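Local coordinates for glycosyl hydrolase family 62 protein (Coprinopsis cinerea, PDB 5B6T) that probably releases alpha-L-arabinofuranose side groups from arabinoxylan, as an alpha-L-arabinofuranosidase of glycoside hydrolase family 62, at residues 185-189 with 190-194; 243-246 with 247-250. All blocks are in the same frame, centred on the assembly; numbering follows the deposited sequence.

Contacts 1 and 2 come in series along the chain and lie in the two connections that lead into and out of one blade of the five-bladed beta-propeller. Contact 1 (185-189 with 190-194) leaves strand 182-186, the last strand of one blade, and enters strand 195-202 of the next. Contact 2 (243-246 with 247-250) follows strand 236-237, the outermost strand of that sheet on one side, and leads to strand 252-254 of the sheet that also holds the first strand, 7-9. Their centres are 17 Å apart and their nearest atoms about 7 Å, without touching. Both are structural packing between blades, and both touch Trp222 of strand 221-228, through Arg192 in contact 1 and Pro245 and Arg248 in contact 2.

Contact 1 (185-189 with 190-194); sequences MQDSN and KNRLF
Asn189 holds the start of 190-194 with two oxygens. Its backbone O accepts the N-H of Arg192 at 2.9 Å from Arg192 N, with an N-H...O angle of 150°, and its side-chain OD1 accepts from Asn191 N at 3.0 Å. Both donors sit above the plane of the carbonyl they use, well off its lone pairs. Turning CG anti to the Asn189 backbone N (chi1 179°) puts OD1 within reach of Asn191 N and ND2 against CG of Arg192. Beside it, the flat carboxylate of Asp187 rests on the arginine stem, its CG 3.7 Å from Arg192 CB. The charged ends do not meet directly: water 1 gives a hydrogen bond to Asp187 OD2 (2.7 Å) and receives one from Arg192 NE (2.9 Å), while the carboxylate and guanidinium planes stand 67° apart. Leu193 reaches back to strand 182-186, with one methyl, CD2, 3.6 Å from Met185 O and the other, CD1, 3.7 Å from Met185 SD.

All this belongs to a blade-to-blade connection of the five-bladed beta-propeller, an Asx turn running into a short 3-10 turn. The Asx turn is closed by Asp187 OD1, whose anti lone pair takes the N-H of Asn189 at 2.9 Å between OD1 and N. With Asp187 cut back to an alanine, the Asn189 N-H is likely to lose its acceptor and water 1 its carboxylate partner, so that the turn presenting Asn189 could shift. Further out, water 2 joins Ser188 O to Lys190 N. Gln241 OE1 takes a hydrogen bond from Arg192 NH2, Arg224 NH1 reaches Arg192 O, and Trp226 packs on both Met185 and Leu193.

Contact 2 (243-246 with 247-250); sequences SNPF and ARAN
Ala247 follows Phe246 at a classic beta bulge, the pair facing Phe223 of strand 221-228 with their backbones hydrogen-bonded to it. The bulge lies in the connection that leaves one blade of the propeller for the sheet containing strand 252-254. Here the chain turns back on itself: the directions of 243-246 and 247-250 differ by 150°. The methyl of Ala247 lies near the Phe246 ring, with CB 4.0 Å from Phe246 CD2, and the backbone N of Ala247 comes up obliquely to that ring. On the other side chain before the bulge, Pro245 CB is 4.1 Å from the same Ala247 N.

Arg248 comes next and meets Pro245 with the base of its side chain. Its CB is 3.7 Å from Pro245 CG and equally close to Pro245 CB, the two side chains crossing at about a right angle. With CG anti to the backbone N (chi1 -173°) and the chain extended as far as NE, the guanidinium is carried well past the proline. Asn251, just past the segment, takes the N-H of Arg248 on OD1 and gives its ND2 to Phe246 O, which also receives Trp7 NE1, the Trp7 ring meeting that of Phe246 edge-to-face.

Asn250, at the end of the segment, approaches the proline ring from the opposite direction. Its ND2 lies in plane at the edge of the Arg248 guanidinium and donates to Glu242 O, while OD1 touches the proline ring, 3.7 Å from Pro245 CG.

Contact 1 (185-189 with 190-194)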
loop_
_atom_site.group_PDB
_atom_site.type_symbol
_atom_site.label_atom_id
_atom_site.label_comp_id
_atom_site.label_asym_id
_atom_site.label_seq_id
_atom_site.Cartn_x
_atom_site.Cartn_y
_atom_site.Cartn_z
ATOM N N MET A 185 13.042 -6.545 9.050
ATOM C CA MET A 185 13.778 -5.301 9.213
ATOM C C MET A 185 13.275 -4.627 10.483
ATOM O O MET A 185 12.097 -4.759 10.858
ATOM C CB MET A 185 13.572 -4.355 8.016
ATOM C CG MET A 185 14.491 -3.152 8.071
ATOM S SD MET A 185 14.271 -2.117 6.610
ATOM C CE MET A 185 15.260 -3.008 5.436
ATOM N N GLN A 186 14.160 -3.903 11.141
ATOM C CA GLN A 186 13.775 -3.156 12.326
ATOM C C GLN A 186 14.627 -1.944 12.544
ATOM O O GLN A 186 15.750 -1.849 12.015
ATOM C CB GLN A 186 13.775 -4.037 13.563
ATOM C CG GLN A 186 15.115 -4.583 13.945
ATOM C CD GLN A 186 14.969 -5.683 14.976
ATOM O OE1 GLN A 186 14.173 -5.581 15.898
ATOM N NE2 GLN A 186 15.679 -6.779 14.766
ATOM N N ASP A 187 14.054 -0.987 13.271
ATOM C CA ASP A 187 14.793 0.183 13.726
ATOM C C ASP A 187 14.398 0.485 15.156
ATOM O O ASP A 187 13.226 0.413 15.494
ATOM C CB ASP A 187 14.498 1.395 12.842
ATOM C CG ASP A 187 15.611 2.433 12.875
ATOM O OD1 ASP A 187 15.750 3.138 13.897
ATOM O OD2 ASP A 187 16.360 2.551 11.888
ATOM N N SER A 188 15.374 0.832 15.999
ATOM C CA SER A 188 15.055 1.247 17.369
ATOM C C SER A 188 14.250 2.552 17.431
ATOM O O SER A 188 13.570 2.796 18.428
ATOM C CB SER A 188 16.337 1.419 18.181
ATOM O OG SER A 188 17.153 2.414 17.569
ATOM N N ASN A 189 14.296 3.363 16.372
ATOM C CA ASN A 189 13.426 4.525 16.262
ATOM C C ASN A 189 12.249 4.177 15.350
ATOM O O ASN A 189 12.406 4.081 14.120
ATOM C CB ASN A 189 14.206 5.727 15.708
ATOM C CG ASN A 189 13.343 6.957 15.550
ATOM O OD1 ASN A 189 12.152 6.934 15.798
ATOM N ND2 ASN A 189 13.943 8.047 15.105
ATOM N N LYS A 190 11.087 3.955 15.952
ATOM C CA LYS A 190 9.911 3.557 15.183
ATOM C C LYS A 190 9.583 4.523 14.049
ATOM O O LYS A 190 9.051 4.093 13.011
ATOM C CB LYS A 190 8.693 3.365 16.087
ATOM C CG LYS A 190 8.208 4.644 16.733
ATOM C CD LYS A 190 7.060 4.376 17.718
ATOM C CE LYS A 190 6.477 5.668 18.260
ATOM N NZ LYS A 190 5.306 5.414 19.153
ATOM N N ASN A 191 9.908 5.794 14.198
ATOM C CA ASN A 191 9.608 6.766 13.146
ATOM C C ASN A 191 10.398 6.498 11.862
ATOM O O ASN A 191 9.954 6.873 10.810
ATOM C CB ASN A 191 9.884 8.178 13.641
ATOM C CG ASN A 191 8.771 8.714 14.541
ATOM O OD1 ASN A 191 7.812 8.032 14.847
ATOM N ND2 ASN A 191 8.904 9.968 14.931
ATOM N N ARG A 192 11.550 5.851 11.961
ATOM C CA ARG A 192 12.376 5.557 10.792
ATOM C C ARG A 192 11.831 4.392 9.965
ATOM O O ARG A 192 12.165 4.266 8.786
ATOM C CB ARG A 192 13.811 5.237 11.202
ATOM C CG ARG A 192 14.568 6.393 11.811
ATOM C CD ARG A 192 14.986 7.392 10.761
ATOM N NE ARG A 192 16.053 6.876 9.903
ATOM C CZ ARG A 192 16.638 7.525 8.887
ATOM N NH1 ARG A 192 16.256 8.755 8.511
ATOM N NH2 ARG A 192 17.603 6.893 8.229
ATOM N N LEU A 193 10.975 3.563 10.560
ATOM C CA LEU A 193 10.454 2.368 9.877
ATOM C C LEU A 193 9.044 2.137 10.400
ATOM O O LEU A 193 8.771 1.230 11.194
ATOM C CB LEU A 193 11.377 1.182 10.134
ATOM C CG LEU A 193 11.187 -0.022 9.215
ATOM C CD1 LEU A 193 11.770 0.242 7.837
ATOM C CD2 LEU A 193 11.799 -1.277 9.824
ATOM N N PHE A 194 8.138 3.010 9.965
ATOM C CA PHE A 194 6.878 3.175 10.685
ATOM C C PHE A 194 5.757 2.266 10.208
ATOM O O PHE A 194 5.233 1.475 10.985
ATOM C CB PHE A 194 6.451 4.638 10.694
ATOM C CG PHE A 194 5.341 4.919 11.667
ATOM C CD1 PHE A 194 5.544 4.763 13.032
ATOM C CD2 PHE A 194 4.113 5.344 11.231
ATOM C CE1 PHE A 194 4.508 5.000 13.926
ATOM C CE2 PHE A 194 3.084 5.605 12.121
ATOM C CZ PHE A 194 3.275 5.421 13.467
HETATM O O HOH W 1 17.603 4.617 10.741
HETATM O O HOH W 2 10.977 3.971 18.838
#

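Contact 2 (243-246 with 247-250)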
loop_
_atom_site.group_PDB
_atom_site.type_symbol
_atom_site.label_atom_id
_atom_site.label_comp_id
_atom_site.label_asym_id
_atom_site.label_seq_id
_atom_site.Cartn_x
_atom_site.Cartn_y
_atom_site.Cartn_z
ATOM N N SER A 243 18.039 13.139 2.865
ATOM C CA SER A 243 18.747 13.813 1.747
ATOM C C SER A 243 18.823 13.014 0.430
ATOM O O SER A 243 19.290 13.522 -0.614
ATOM C CB SER A 243 20.158 14.190 2.207
ATOM O OG SER A 243 20.869 13.032 2.544
ATOM N N ASN A 244 18.407 11.752 0.487
ATOM C CA ASN A 244 18.292 10.913 -0.690
ATOM C C ASN A 244 17.112 9.947 -0.497
ATOM O O ASN A 244 17.296 8.768 -0.220
ATOM C CB ASN A 244 19.576 10.176 -1.033
ATOM C CG ASN A 244 19.439 9.400 -2.313
ATOM O OD1 ASN A 244 18.840 9.893 -3.283
ATOM N ND2 ASN A 244 19.963 8.175 -2.335
ATOM N N PRO A 245 15.890 10.477 -0.614
ATOM C CA PRO A 245 14.709 9.701 -0.212
ATOM C C PRO A 245 14.104 8.953 -1.395
ATOM O O PRO A 245 14.350 9.313 -2.541
ATOM C CB PRO A 245 13.761 10.785 0.272
ATOM C CG PRO A 245 14.065 11.961 -0.609
ATOM C CD PRO A 245 15.557 11.904 -0.808
ATOM N N PHE A 246 13.253 7.955 -1.150
ATOM C CA PHE A 246 12.520 7.421 -2.276
ATOM C C PHE A 246 11.528 8.495 -2.729
ATOM O O PHE A 246 11.480 8.850 -3.904
ATOM C CB PHE A 246 11.808 6.108 -1.933
ATOM C CG PHE A 246 11.066 5.549 -3.089
ATOM C CD1 PHE A 246 11.747 4.921 -4.133
ATOM C CD2 PHE A 246 9.680 5.685 -3.162
ATOM C CE1 PHE A 246 11.052 4.417 -5.236
ATOM C CE2 PHE A 246 8.975 5.208 -4.257
ATOM C CZ PHE A 246 9.665 4.562 -5.297
ATOM N N ALA A 247 10.726 9.002 -1.794
ATOM C CA ALA A 247 9.751 10.042 -2.103
ATOM C C ALA A 247 9.520 10.856 -0.837
ATOM O O ALA A 247 9.243 10.296 0.216
ATOM C CB ALA A 247 8.451 9.432 -2.617
ATOM N N ARG A 248 9.633 12.170 -0.960
ATOM C CA ARG A 248 9.581 13.087 0.168
ATOM C C ARG A 248 9.363 14.487 -0.404
ATOM O O ARG A 248 9.584 14.694 -1.592
ATOM C CB ARG A 248 10.906 13.029 0.932
ATOM C CG ARG A 248 10.933 13.832 2.242
ATOM C CD ARG A 248 12.111 13.413 3.126
ATOM N NE ARG A 248 12.130 14.230 4.327
ATOM C CZ ARG A 248 12.901 15.306 4.541
ATOM N NH1 ARG A 248 13.833 15.710 3.681
ATOM N NH2 ARG A 248 12.737 15.984 5.673
ATOM N N ALA A 249 8.900 15.433 0.399
ATOM C CA ALA A 249 8.673 16.782 -0.133
ATOM C C ALA A 249 9.884 17.320 -0.892
ATOM O O ALA A 249 9.703 18.080 -1.859
ATOM C CB ALA A 249 8.304 17.732 0.992
ATOM N N ASN A 250 11.099 16.949 -0.481
ATOM C CA ASN A 250 12.301 17.512 -1.106
ATOM C C ASN A 250 12.732 16.861 -2.412
ATOM O O ASN A 250 13.736 17.280 -3.002
ATOM C CB ASN A 250 13.490 17.595 -0.131
ATOM C CG ASN A 250 13.977 16.224 0.319
ATOM O OD1 ASN A 250 13.175 15.344 0.514
ATOM N ND2 ASN A 250 15.280 16.054 0.516
#